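Local coordinates for protein Xaa-Pro dipeptidase (Lactobacillus brevis, PDB 3I7M) that probably acts, as the full-length enzyme, as a manganese-dependent metalloexopeptidase that cleaves N-terminal residues from peptides, and is represented here by its N-terminal creatinase/prolidase domain, at residues P99-I104 and A123-L128; A18-L23 and V47-Q52; I40-A45 and F57-E62; S24-I29 and K106-V111; Y31-G36 and T69-P74. All coordinates share one frame; numbering follows the deposited sequence.

Contact 1 of 5, residues P99-I104 and A123-L128; sequences PEHVAI and APSFDL
With CG set between backbone N and carbonyl carbon (chi1 56°), Asp127 swings its carboxylate back to the imidazole of His101, whose own CG lies anti to the carbonyl carbon (chi1 -61°). The two flat groups end up nearly coplanar. His101 ND1 donates to Asp127 OD1 at 2.6 Å, almost straight at 170°, meeting the syn lone pair of that oxygen within the ring plane. On the face carrying Val102 and Ile104, the Phe126 ring is touched from two directions. Val102 CB sits over one face, a CH-pi contact with CB 4.0 Å from the Phe126 centroid, while Ile104 CG2 comes in at the edge, 3.8 Å from Phe126 CD1. The backbones pair in parallel, though the short strands are weakly bonded and splayed, in the beta-alpha-beta unit closed by helix 111-118, which packs on Phe126. Ser125 N bonds to Glu100 O (2.8 Å), Ser125 O accepts from Val102 N (2.9 Å), and Ile104 N reaches Leu128 O at 3.2 Å. A water spans Pro99 O and Ala123 N where the strands have yet to pair. The short, straight imidazole-carboxylate bond fixes the ring's rotation and would be expected to favour a protonated, positively charged His101 beside Asp127.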
# COMPACT_ATOMS: atom_id res chain seq x y z
N PRO A 99 9.01 9.32 3.56
CA PRO A 99 8.13 8.95 4.68
C PRO A 99 8.75 8.92 6.05
O PRO A 99 9.88 8.40 6.26
CB PRO A 99 7.63 7.55 4.32
CG PRO A 99 8.58 7.03 3.36
CD PRO A 99 9.18 8.21 2.61
N GLU A 100 8.02 9.47 6.99
CA GLU A 100 8.40 9.38 8.39
C GLU A 100 7.52 8.32 9.01
O GLU A 100 7.82 7.13 8.81
CB GLU A 100 8.31 10.75 9.07
CG GLU A 100 9.39 11.69 8.51
CD GLU A 100 9.49 13.03 9.21
OE1 GLU A 100 9.01 13.17 10.35
OE2 GLU A 100 10.07 13.94 8.59
N HIS A 101 6.41 8.64 9.66
CA HIS A 101 5.55 7.61 10.19
C HIS A 101 4.80 6.93 9.08
O HIS A 101 4.24 7.61 8.19
CB HIS A 101 4.61 8.14 11.26
CG HIS A 101 5.32 8.71 12.42
ND1 HIS A 101 5.68 7.95 13.51
CD2 HIS A 101 5.87 9.92 12.59
CE1 HIS A 101 6.32 8.74 14.37
NE2 HIS A 101 6.47 9.93 13.82
N VAL A 102 4.86 5.60 9.03
CA VAL A 102 4.18 4.76 8.05
C VAL A 102 3.25 3.80 8.75
O VAL A 102 3.65 3.15 9.73
CB VAL A 102 5.18 3.98 7.14
CG1 VAL A 102 4.40 3.17 6.14
CG2 VAL A 102 6.13 4.94 6.44
N ALA A 103 1.98 3.74 8.37
CA ALA A 103 1.03 2.79 8.91
C ALA A 103 1.00 1.55 8.02
O ALA A 103 1.08 1.66 6.79
CB ALA A 103 -0.34 3.41 8.95
N ILE A 104 0.94 0.41 8.68
CA ILE A 104 0.85 -0.90 8.01
C ILE A 104 -0.25 -1.73 8.69
O ILE A 104 -0.71 -1.38 9.80
CB ILE A 104 2.19 -1.66 7.98
CG1 ILE A 104 2.82 -1.69 9.35
CG2 ILE A 104 3.12 -1.00 6.94
CD1 ILE A 104 3.91 -2.68 9.48
N ALA A 123 14.66 7.27 6.83
CA ALA A 123 14.46 7.00 8.26
C ALA A 123 12.99 6.97 8.60
O ALA A 123 12.45 7.82 9.29
CB ALA A 123 15.20 7.98 9.17
N PRO A 124 12.31 5.97 8.10
CA PRO A 124 10.87 5.83 8.39
C PRO A 124 10.64 5.23 9.78
O PRO A 124 11.56 4.66 10.37
CB PRO A 124 10.42 4.82 7.32
CG PRO A 124 11.67 3.95 7.14
CD PRO A 124 12.81 4.85 7.26
N SER A 125 9.42 5.35 10.27
CA SER A 125 9.05 4.84 11.59
C SER A 125 7.74 4.05 11.45
O SER A 125 6.72 4.63 11.09
CB SER A 125 8.75 5.97 12.59
OG SER A 125 9.91 6.74 12.87
N PHE A 126 7.78 2.73 11.59
CA PHE A 126 6.61 1.89 11.41
C PHE A 126 5.99 1.65 12.78
O PHE A 126 5.99 0.55 13.34
CB PHE A 126 6.99 0.56 10.71
CG PHE A 126 7.28 0.71 9.26
CD1 PHE A 126 6.38 0.37 8.32
CD2 PHE A 126 8.50 1.24 8.81
CE1 PHE A 126 6.62 0.47 6.95
CE2 PHE A 126 8.76 1.38 7.42
CZ PHE A 126 7.80 1.02 6.50
N ASP A 127 5.44 2.72 13.34
CA ASP A 127 4.90 2.71 14.69
C ASP A 127 3.37 2.88 14.69
O ASP A 127 2.76 3.20 15.69
CB ASP A 127 5.61 3.76 15.54
CG ASP A 127 5.57 5.13 15.01
OD1 ASP A 127 4.97 5.45 13.97
OD2 ASP A 127 6.17 5.95 15.77
N LEU A 128 2.76 2.66 13.55
CA LEU A 128 1.31 2.81 13.39
C LEU A 128 0.68 1.53 12.80
O LEU A 128 1.21 0.96 11.82
CB LEU A 128 0.99 3.95 12.44
CG LEU A 128 1.25 5.36 12.95
CD1 LEU A 128 1.05 6.35 11.81
CD2 LEU A 128 0.34 5.75 14.09
O HOH W 1 12.29 8.51 5.48

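Contact 2 of 5, residues A18-L23 and V47-Q52; sequences ASMTYL and VVFPDQ
Phe49 and Met20, a selenomethionine in this crystal, meet at the apolar centre: CB of Met20 lies 3.8 Å from Phe49 CD1, approaching the ring obliquely. With CG between the backbone N and the carbonyl carbon (chi1 63°), the Met20 chain then runs extended, and its selenium makes an oblique Met-aromatic contact, 5.4 Å from the Phe49 centroid. The same selenium touches Val47 CG1. Further along this face Tyr22 and Val47 form a non-hydrogen-bonded antiparallel pair, the ring presenting CD1 to Val47 CG2 at 3.9 Å. On the other face, that of Thr21 and Val48, Leu23 CD1 lies 4.3 Å from Val48 CG2. Outward from the side chains comes the backbone ladder. Thr21 and Val48 are a hydrogen-bonded pair, with Thr21 N to Val48 O and Val48 N to Thr21 O both 2.8 Å; the two bonds are nearly straight and lie in the carbonyl planes. Beyond Val48 the pairing stops, because Pro50 has no N-H to offer; its CD instead packs 3.3 Å from Ser19 O, which also lies at the edge of the Phe49 ring. Strand 20-23 is thus held between strand 45-48 on one side and strand 101-104 on the other. Helix 84-94 packs on the face of Met20 and Tyr22, and helix 5-15 on that of Val48, with Thr13 hydrogen-bonded to Thr21 OG1.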
# COMPACT_ATOMS: atom_id res chain seq x y z
N ALA A 18 0.57 10.30 9.71
CA ALA A 18 1.32 9.33 8.91
C ALA A 18 1.64 9.93 7.54
O ALA A 18 0.78 10.55 6.88
CB ALA A 18 0.51 8.07 8.70
N SER A 19 2.85 9.68 7.06
CA SER A 19 3.20 10.04 5.74
C SER A 19 2.47 9.24 4.67
O SER A 19 2.28 9.71 3.52
CB SER A 19 4.69 9.86 5.49
OG SER A 19 5.48 10.70 6.35
N MSE A 20 2.17 8.00 5.02
CA MSE A 20 1.46 7.12 4.09
C MSE A 20 1.00 5.93 4.88
O MSE A 20 1.49 5.63 5.97
CB MSE A 20 2.26 6.68 2.91
CG MSE A 20 3.45 5.88 3.33
SE MSE A 20 4.63 5.52 1.84
CE MSE A 20 5.68 4.25 2.60
N THR A 21 0.01 5.24 4.30
CA THR A 21 -0.47 3.94 4.76
C THR A 21 -0.18 2.92 3.67
O THR A 21 -0.57 3.16 2.51
CB THR A 21 -1.92 4.06 5.07
OG1 THR A 21 -2.05 4.85 6.27
CG2 THR A 21 -2.54 2.71 5.34
N TYR A 22 0.42 1.80 4.05
CA TYR A 22 0.77 0.72 3.11
C TYR A 22 -0.14 -0.43 3.42
O TYR A 22 0.02 -1.06 4.50
CB TYR A 22 2.24 0.38 3.29
CG TYR A 22 2.70 -0.74 2.39
CD1 TYR A 22 3.23 -0.44 1.14
CD2 TYR A 22 2.74 -2.03 2.82
CE1 TYR A 22 3.62 -1.47 0.30
CE2 TYR A 22 3.15 -3.09 1.96
CZ TYR A 22 3.62 -2.74 0.74
OH TYR A 22 4.00 -3.78 -0.13
N LEU A 23 -1.11 -0.75 2.56
CA LEU A 23 -2.08 -1.86 2.74
C LEU A 23 -1.59 -3.06 1.94
O LEU A 23 -1.26 -2.91 0.73
CB LEU A 23 -3.42 -1.41 2.26
CG LEU A 23 -4.01 -0.24 3.06
CD1 LEU A 23 -5.35 0.12 2.40
CD2 LEU A 23 -4.13 -0.47 4.55
N VAL A 47 -1.32 1.82 -1.63
CA VAL A 47 -0.65 2.87 -0.87
C VAL A 47 -1.52 4.09 -0.84
O VAL A 47 -1.97 4.56 -1.87
CB VAL A 47 0.70 3.22 -1.45
CG1 VAL A 47 1.37 4.38 -0.69
CG2 VAL A 47 1.55 1.92 -1.48
N VAL A 48 -1.79 4.56 0.36
CA VAL A 48 -2.71 5.67 0.57
C VAL A 48 -1.93 6.82 1.27
O VAL A 48 -1.08 6.61 2.15
CB VAL A 48 -3.87 5.28 1.50
CG1 VAL A 48 -4.87 6.47 1.83
CG2 VAL A 48 -4.64 4.08 0.95
N PHE A 49 -2.18 8.06 0.81
CA PHE A 49 -1.52 9.24 1.35
C PHE A 49 -2.54 10.11 2.02
O PHE A 49 -3.73 10.05 1.70
CB PHE A 49 -0.84 10.03 0.21
CG PHE A 49 0.23 9.25 -0.49
CD1 PHE A 49 1.49 9.14 0.06
CD2 PHE A 49 -0.03 8.58 -1.68
CE1 PHE A 49 2.51 8.41 -0.55
CE2 PHE A 49 0.97 7.84 -2.33
CZ PHE A 49 2.25 7.73 -1.74
N PRO A 50 -2.05 10.98 2.88
CA PRO A 50 -3.01 11.83 3.60
C PRO A 50 -3.59 12.95 2.77
O PRO A 50 -4.69 13.48 3.10
CB PRO A 50 -2.18 12.43 4.71
CG PRO A 50 -0.76 12.35 4.30
CD PRO A 50 -0.71 11.05 3.43
N ASP A 51 -2.89 13.31 1.71
CA ASP A 51 -3.21 14.54 0.99
C ASP A 51 -3.03 14.46 -0.52
O ASP A 51 -2.96 15.50 -1.22
CB ASP A 51 -2.34 15.65 1.60
CG ASP A 51 -0.87 15.42 1.38
OD1 ASP A 51 -0.49 14.29 0.93
OD2 ASP A 51 -0.09 16.35 1.74
N GLN A 52 -3.05 13.25 -1.07
CA GLN A 52 -2.91 13.06 -2.51
C GLN A 52 -3.39 11.68 -2.87
O GLN A 52 -3.72 10.91 -1.97
CB GLN A 52 -1.47 13.33 -2.95
CG GLN A 52 -0.44 12.35 -2.39
CD GLN A 52 0.94 12.52 -3.00
OE1 GLN A 52 1.15 12.33 -4.23
NE2 GLN A 52 1.87 12.90 -2.20

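Contact 3 of 5, residues I40-A45 and F57-E62; sequences IERVLA and FAPALE
Arg42 lies across the ring of Pro59, its CB 3.8 Å from Pro59 CG. The chain then runs extended from CG to NE, so that CD passes Pro59 CB at 4.0 Å before the guanidinium leaves the pair; its NE forms a salt bridge with Asp80. Leu44 makes the second apolar touch. With CG anti to the backbone N (chi1 170°), this side chain places CD1 3.7 Å from Ala58 CB. The polar part is a single antiparallel hydrogen-bonded pair: Ala45 N to Phe57 O and Phe57 N to Ala45 O are each 2.8 Å. Before it the chains cannot continue the ladder, since Pro59 lacks an N-H. Val43 O faces Pro59 CD at 3.4 Å and Ala58 CA at 3.6 Å, and this buried carbonyl has no hydrogen-bond donor in the model. Strand 55-59 here lies between strand 45-48 and the outer strand 75-78, whose Tyr78 ring meets that of Phe57. Helix 84-94 packs on Val43 and Phe57, while Tyr22 of strand 20-23 touches Val43 and Ala45.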
# COMPACT_ATOMS: atom_id res chain seq x y z
N ILE A 40 0.08 -14.41 -1.76
CA ILE A 40 0.99 -14.69 -2.85
C ILE A 40 2.44 -14.47 -2.36
O ILE A 40 2.71 -13.72 -1.37
CB ILE A 40 0.58 -13.83 -4.10
CG1 ILE A 40 -0.78 -14.27 -4.64
CG2 ILE A 40 1.50 -13.97 -5.25
CD1 ILE A 40 -1.85 -13.18 -4.56
N GLU A 41 3.38 -15.11 -3.06
CA GLU A 41 4.76 -14.78 -2.78
C GLU A 41 5.10 -13.41 -3.34
O GLU A 41 5.88 -12.68 -2.76
CB GLU A 41 5.71 -15.86 -3.28
CG GLU A 41 5.30 -17.30 -2.85
CD GLU A 41 6.46 -18.15 -2.35
OE1 GLU A 41 7.64 -17.77 -2.57
OE2 GLU A 41 6.19 -19.20 -1.74
N ARG A 42 4.44 -12.99 -4.43
CA ARG A 42 4.72 -11.69 -5.00
C ARG A 42 4.11 -10.53 -4.19
O ARG A 42 3.51 -10.73 -3.13
CB ARG A 42 4.35 -11.64 -6.48
CG ARG A 42 5.40 -12.40 -7.42
CD ARG A 42 4.83 -12.47 -8.82
NE ARG A 42 5.49 -13.35 -9.77
CZ ARG A 42 5.47 -14.66 -9.65
NH1 ARG A 42 6.01 -15.42 -10.58
NH2 ARG A 42 4.87 -15.22 -8.62
N VAL A 43 4.29 -9.32 -4.68
CA VAL A 43 3.98 -8.13 -3.89
C VAL A 43 2.78 -7.43 -4.52
O VAL A 43 2.79 -7.00 -5.70
CB VAL A 43 5.19 -7.18 -3.79
CG1 VAL A 43 4.81 -5.89 -3.01
CG2 VAL A 43 6.36 -7.86 -3.21
N LEU A 44 1.70 -7.32 -3.76
CA LEU A 44 0.49 -6.57 -4.11
C LEU A 44 0.22 -5.59 -2.97
O LEU A 44 0.18 -6.03 -1.80
CB LEU A 44 -0.68 -7.50 -4.26
CG LEU A 44 -2.07 -6.88 -4.40
CD1 LEU A 44 -2.24 -6.15 -5.75
CD2 LEU A 44 -3.18 -7.90 -4.20
N ALA A 45 0.12 -4.32 -3.29
CA ALA A 45 -0.08 -3.32 -2.24
C ALA A 45 -0.95 -2.21 -2.72
O ALA A 45 -1.03 -1.92 -3.92
CB ALA A 45 1.32 -2.74 -1.85
N PHE A 57 0.14 -1.23 -6.41
CA PHE A 57 1.36 -1.83 -6.95
C PHE A 57 1.15 -3.33 -7.00
O PHE A 57 0.65 -3.93 -6.03
CB PHE A 57 2.56 -1.50 -6.06
CG PHE A 57 3.83 -1.93 -6.63
CD1 PHE A 57 4.56 -1.08 -7.47
CD2 PHE A 57 4.38 -3.18 -6.35
CE1 PHE A 57 5.78 -1.51 -8.04
CE2 PHE A 57 5.60 -3.55 -6.95
CZ PHE A 57 6.24 -2.68 -7.77
N ALA A 58 1.40 -3.98 -8.15
CA ALA A 58 1.04 -5.34 -8.35
C ALA A 58 1.94 -6.03 -9.32
O ALA A 58 2.59 -5.36 -10.11
CB ALA A 58 -0.40 -5.45 -8.88
N PRO A 59 1.94 -7.37 -9.35
CA PRO A 59 2.61 -8.07 -10.46
C PRO A 59 2.00 -7.65 -11.78
O PRO A 59 0.81 -7.43 -11.89
CB PRO A 59 2.40 -9.53 -10.13
CG PRO A 59 2.00 -9.55 -8.58
CD PRO A 59 1.28 -8.29 -8.40
N ALA A 60 2.86 -7.52 -12.80
CA ALA A 60 2.45 -7.04 -14.11
C ALA A 60 1.22 -7.75 -14.68
O ALA A 60 0.35 -7.09 -15.25
CB ALA A 60 3.61 -7.13 -15.07
N LEU A 61 1.12 -9.04 -14.47
CA LEU A 61 0.00 -9.77 -15.04
C LEU A 61 -1.30 -9.56 -14.31
O LEU A 61 -2.34 -9.95 -14.83
CB LEU A 61 0.35 -11.25 -15.20
CG LEU A 61 1.42 -11.52 -16.19
CD1 LEU A 61 1.89 -13.02 -16.17
CD2 LEU A 61 0.86 -11.17 -17.61
N GLU A 62 -1.26 -9.03 -13.09
CA GLU A 62 -2.49 -8.76 -12.37
C GLU A 62 -3.03 -7.37 -12.72
O GLU A 62 -4.15 -7.05 -12.38
CB GLU A 62 -2.26 -8.88 -10.84
CG GLU A 62 -1.97 -10.30 -10.38
CD GLU A 62 -1.61 -10.39 -8.89
OE1 GLU A 62 -2.14 -9.61 -8.07
OE2 GLU A 62 -0.81 -11.28 -8.53

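Contact 4 of 5, residues S24-I29 and K106-V111; sequences SNPKTI and KGQLQV
Gln108 lays its side chain obliquely across that of Asn25, CG of Gln108 standing 4.0 Å from Asn25 CG with the two amide planes only 18° apart. Its CG is anti to the backbone N and the chain then bends at chi2 (-86°), which turns the amide back along the 24-26 backbone. There Gln108 NE2 donates to Ser24 OG at 2.6 Å. The hydroxyl oxygen lies in the plane of the amide, yet the bond is bent, with an angle of 132° at the hydrogen. The other end of the amide, OE1, comes 4.0 Å from Pro26 CD. Leu109 CD1 packs against the Ser24 side chain, 3.5 Å from Ser24 OG and 3.8 Å from Ser24 CB. Contact is therefore confined to Ser24, Asn25 and Pro26 on one side and two consecutive residues on the other, a small, partly open surface patch joined by one side-chain bond. Asn25 has a second task as the N-cap of helix 26-33, its OD1 accepting from Lys27 N at 3.1 Å, the donor well above the carbonyl plane. The patch joins the turn between strand 20-23 and helix 26-33 to the loop between strand 101-104 and helix 111-118. Glu105, at the start of that loop, also bonds to the N-H groups of Ser24 and Asn25 and to the hydroxyl of Thr28 on the helix.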
# COMPACT_ATOMS: atom_id res chain seq x y z
N SER A 24 -1.51 -4.18 2.63
CA SER A 24 -0.99 -5.45 2.07
C SER A 24 -1.94 -6.61 2.21
O SER A 24 -1.63 -7.70 1.66
CB SER A 24 0.34 -5.77 2.77
OG SER A 24 0.15 -5.85 4.19
N ASN A 25 -2.98 -6.51 3.04
CA ASN A 25 -3.86 -7.64 3.30
C ASN A 25 -4.75 -7.84 2.07
O ASN A 25 -5.48 -6.93 1.75
CB ASN A 25 -4.66 -7.39 4.59
CG ASN A 25 -5.51 -8.53 5.02
OD1 ASN A 25 -5.73 -9.51 4.27
ND2 ASN A 25 -5.97 -8.45 6.24
N PRO A 26 -4.68 -9.02 1.42
CA PRO A 26 -5.52 -9.16 0.22
C PRO A 26 -7.01 -8.95 0.55
O PRO A 26 -7.75 -8.50 -0.32
CB PRO A 26 -5.28 -10.59 -0.23
CG PRO A 26 -4.00 -11.03 0.43
CD PRO A 26 -3.80 -10.18 1.66
N LYS A 27 -7.45 -9.29 1.74
CA LYS A 27 -8.88 -9.06 2.14
C LYS A 27 -9.18 -7.59 2.19
O LYS A 27 -10.26 -7.14 1.82
CB LYS A 27 -9.17 -9.70 3.47
CG LYS A 27 -9.08 -11.24 3.51
CD LYS A 27 -10.28 -11.96 2.84
CE LYS A 27 -10.05 -13.49 2.75
NZ LYS A 27 -11.11 -14.25 1.95
N THR A 28 -8.23 -6.76 2.66
CA THR A 28 -8.44 -5.33 2.66
C THR A 28 -8.48 -4.78 1.24
O THR A 28 -9.33 -3.95 0.91
CB THR A 28 -7.30 -4.65 3.44
OG1 THR A 28 -7.29 -5.23 4.72
CG2 THR A 28 -7.52 -3.14 3.52
N ILE A 29 -7.56 -5.22 0.38
CA ILE A 29 -7.54 -4.76 -0.99
C ILE A 29 -8.84 -5.15 -1.72
O ILE A 29 -9.39 -4.31 -2.43
CB ILE A 29 -6.23 -5.22 -1.70
CG1 ILE A 29 -5.06 -4.48 -1.03
CG2 ILE A 29 -6.27 -4.96 -3.23
CD1 ILE A 29 -3.68 -4.96 -1.47
N LYS A 106 -0.38 -4.57 10.61
CA LYS A 106 0.61 -5.37 11.32
C LYS A 106 0.16 -6.77 11.60
O LYS A 106 0.96 -7.69 11.77
CB LYS A 106 1.01 -4.71 12.63
CG LYS A 106 1.72 -3.42 12.38
CD LYS A 106 2.39 -2.81 13.65
CE LYS A 106 3.32 -1.65 13.31
NZ LYS A 106 3.99 -1.06 14.59
N GLY A 107 -1.14 -7.03 11.70
CA GLY A 107 -1.61 -8.39 11.91
C GLY A 107 -1.37 -9.32 10.76
O GLY A 107 -1.34 -10.55 10.95
N GLN A 108 -1.15 -8.79 9.57
CA GLN A 108 -0.96 -9.58 8.36
C GLN A 108 0.45 -9.44 7.78
O GLN A 108 0.94 -10.44 7.22
CB GLN A 108 -2.05 -9.21 7.31
CG GLN A 108 -1.93 -9.96 5.99
CD GLN A 108 -1.00 -9.37 4.99
OE1 GLN A 108 -0.59 -10.07 4.00
NE2 GLN A 108 -0.79 -8.14 5.11
N LEU A 109 1.06 -8.27 7.80
CA LEU A 109 2.31 -8.04 7.05
C LEU A 109 3.45 -8.79 7.72
O LEU A 109 3.65 -8.66 8.94
CB LEU A 109 2.58 -6.55 6.95
CG LEU A 109 3.76 -6.19 6.06
CD1 LEU A 109 3.55 -6.65 4.63
CD2 LEU A 109 4.06 -4.70 6.13
N GLN A 110 4.22 -9.52 6.95
CA GLN A 110 5.36 -10.24 7.45
C GLN A 110 6.52 -9.30 7.73
O GLN A 110 6.71 -8.32 7.04
CB GLN A 110 5.77 -11.27 6.44
CG GLN A 110 4.67 -12.23 6.09
CD GLN A 110 3.96 -11.86 4.82
OE1 GLN A 110 3.73 -10.74 4.50
NE2 GLN A 110 3.60 -12.89 4.05
N VAL A 111 7.27 -9.59 8.79
CA VAL A 111 8.40 -8.76 9.22
C VAL A 111 9.33 -8.48 8.04
O VAL A 111 9.83 -7.37 7.89
CB VAL A 111 9.12 -9.37 10.40
CG1 VAL A 111 10.38 -8.57 10.73
CG2 VAL A 111 8.28 -9.37 11.70

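Contact 5 of 5, residues Y31-G36 and T69-P74; sequences YLTGFG and TGWQFP
Trp71 meets Thr33 obliquely, the methyl CG2 of Thr33 lying 3.7 Å from Trp71 CE3 on the six-membered part of the indole. One face of the indole carries CD2 of the Phe73 ring, offset toward the rim. At its edge NE1 donates to Pro74 O at 3.1 Å; the acceptor lies in the indole plane, although the N-H arrives from above the carbonyl plane. This bond pins the rotation of the ring that Thr33 packs on. The second touching point is Thr69, whose CB is 3.3 Å from Thr33 O and whose methyl CG2 reaches Phe35 CB at 4.1 Å. Both threonines make ST turns where helices 26-33 and 63-67 run out. In each, OG1 sits between the backbone N and the carbonyl carbon (chi1 73° in Thr33, 64° in Thr69) and accepts from the N-H two residues on. Phe35 N reaches Thr33 OG1 at 3.0 Å, and Trp71 N reaches Thr69 OG1 at 3.3 Å. Each hydroxyl is also hydrogen-bonded to a carbonyl earlier in the chain, Thr33 OG1 to Ile29 O and Thr69 OG1 to Ile66 O. Glycines with positive phi, Gly34 and Gly70, follow the threonines and turn the chain out of each helix. The segments share no direct hydrogen bond, but a water donates to Thr33 O and to Thr69 O, 3.0 and 2.7 Å away. Leu6 and Ile56 also pack on Trp71.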
# COMPACT_ATOMS: atom_id res chain seq x y z
N TYR A 31 -11.74 -5.63 -0.26
CA TYR A 31 -12.79 -4.77 0.32
C TYR A 31 -12.80 -3.38 -0.33
O TYR A 31 -13.88 -2.78 -0.55
CB TYR A 31 -12.59 -4.71 1.85
CG TYR A 31 -13.64 -3.86 2.59
CD1 TYR A 31 -14.95 -4.30 2.73
CD2 TYR A 31 -13.31 -2.60 3.10
CE1 TYR A 31 -15.92 -3.49 3.36
CE2 TYR A 31 -14.23 -1.82 3.74
CZ TYR A 31 -15.52 -2.25 3.88
OH TYR A 31 -16.39 -1.40 4.56
N LEU A 32 -11.64 -2.85 -0.64
CA LEU A 32 -11.53 -1.49 -1.18
C LEU A 32 -11.69 -1.41 -2.70
O LEU A 32 -12.10 -0.36 -3.25
CB LEU A 32 -10.20 -0.87 -0.78
CG LEU A 32 -10.02 -0.62 0.68
CD1 LEU A 32 -8.55 -0.22 0.91
CD2 LEU A 32 -10.99 0.46 1.19
N THR A 33 -11.42 -2.50 -3.38
CA THR A 33 -11.41 -2.50 -4.86
C THR A 33 -12.28 -3.56 -5.54
O THR A 33 -12.56 -3.47 -6.74
CB THR A 33 -9.98 -2.68 -5.38
OG1 THR A 33 -9.62 -4.03 -5.17
CG2 THR A 33 -9.06 -1.70 -4.72
N GLY A 34 -12.69 -4.62 -4.84
CA GLY A 34 -13.28 -5.77 -5.53
C GLY A 34 -12.33 -6.76 -6.18
O GLY A 34 -12.78 -7.82 -6.62
N PHE A 35 -11.02 -6.47 -6.07
CA PHE A 35 -10.02 -7.36 -6.65
C PHE A 35 -9.74 -8.44 -5.63
O PHE A 35 -9.21 -8.13 -4.53
CB PHE A 35 -8.76 -6.60 -7.00
CG PHE A 35 -7.66 -7.49 -7.51
CD1 PHE A 35 -7.72 -8.07 -8.78
CD2 PHE A 35 -6.56 -7.78 -6.70
CE1 PHE A 35 -6.72 -8.88 -9.24
CE2 PHE A 35 -5.57 -8.60 -7.16
CZ PHE A 35 -5.63 -9.15 -8.43
N GLY A 36 -10.08 -9.66 -5.95
CA GLY A 36 -10.09 -10.71 -4.96
C GLY A 36 -8.83 -11.49 -5.13
O GLY A 36 -8.41 -11.78 -6.25
N THR A 69 -11.51 -3.36 -12.40
CA THR A 69 -12.41 -3.10 -11.28
C THR A 69 -13.04 -1.71 -11.28
O THR A 69 -13.92 -1.40 -10.47
CB THR A 69 -11.72 -3.20 -9.92
OG1 THR A 69 -10.69 -2.17 -9.75
CG2 THR A 69 -11.22 -4.60 -9.61
N GLY A 70 -12.51 -0.81 -12.11
CA GLY A 70 -12.92 0.58 -12.09
C GLY A 70 -12.01 1.50 -11.31
O GLY A 70 -12.23 2.72 -11.26
N TRP A 71 -10.95 0.94 -10.73
CA TRP A 71 -10.11 1.66 -9.84
C TRP A 71 -9.62 2.82 -10.67
O TRP A 71 -9.11 2.65 -11.78
CB TRP A 71 -8.97 0.68 -9.43
CG TRP A 71 -7.78 1.30 -8.70
CD1 TRP A 71 -6.62 1.66 -9.29
CD2 TRP A 71 -7.72 1.76 -7.32
NE1 TRP A 71 -5.77 2.25 -8.34
CE2 TRP A 71 -6.42 2.28 -7.14
CE3 TRP A 71 -8.58 1.69 -6.22
CZ2 TRP A 71 -5.99 2.79 -5.91
CZ3 TRP A 71 -8.13 2.22 -5.00
CH2 TRP A 71 -6.86 2.75 -4.87
N GLN A 72 -9.81 4.00 -10.09
CA GLN A 72 -9.66 5.29 -10.77
C GLN A 72 -8.26 5.87 -10.68
O GLN A 72 -8.01 6.99 -11.17
CB GLN A 72 -10.66 6.30 -10.17
CG GLN A 72 -11.79 5.67 -9.32
CD GLN A 72 -11.24 4.97 -8.08
OE1 GLN A 72 -11.85 4.07 -7.49
NE2 GLN A 72 -10.04 5.34 -7.72
N PHE A 73 -7.36 5.15 -10.00
CA PHE A 73 -6.06 5.70 -9.74
C PHE A 73 -5.00 4.80 -10.35
O PHE A 73 -5.37 3.74 -10.95
CB PHE A 73 -5.90 5.83 -8.23
CG PHE A 73 -7.03 6.61 -7.54
CD1 PHE A 73 -7.10 7.98 -7.69
CD2 PHE A 73 -7.96 5.97 -6.76
CE1 PHE A 73 -8.08 8.72 -7.08
CE2 PHE A 73 -8.97 6.69 -6.10
CZ PHE A 73 -9.03 8.08 -6.27
N PRO A 74 -3.73 5.25 -10.29
CA PRO A 74 -2.70 4.43 -10.93
C PRO A 74 -2.55 2.99 -10.40
O PRO A 74 -2.83 2.69 -9.23
CB PRO A 74 -1.46 5.22 -10.77
CG PRO A 74 -1.95 6.62 -10.67
CD PRO A 74 -3.18 6.54 -9.89
O HOH W 2 -14.83 -3.17 -8.72

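Contacts 1, 2 and 3 are sheet pairings, while contacts 4 and 5 join loops and helix ends. Contact 2 is the most central and is mostly apolar around its backbone bonds; contact 3, also buried, lies on the other side of the chain's centre and touches it through Tyr22. Strands 20-23 and 101-104 are neighbours, so contacts 1 and 2 meet by backbone bonds. At the sheet margin contact 1 adds a histidine-carboxylate hydrogen bond. Contacts 4 and 5 use the two ends of helix 26-33: contact 4, at the surface, relies on a side-chain amide, whereas contact 5, partly buried, relies on packing and a bridging water.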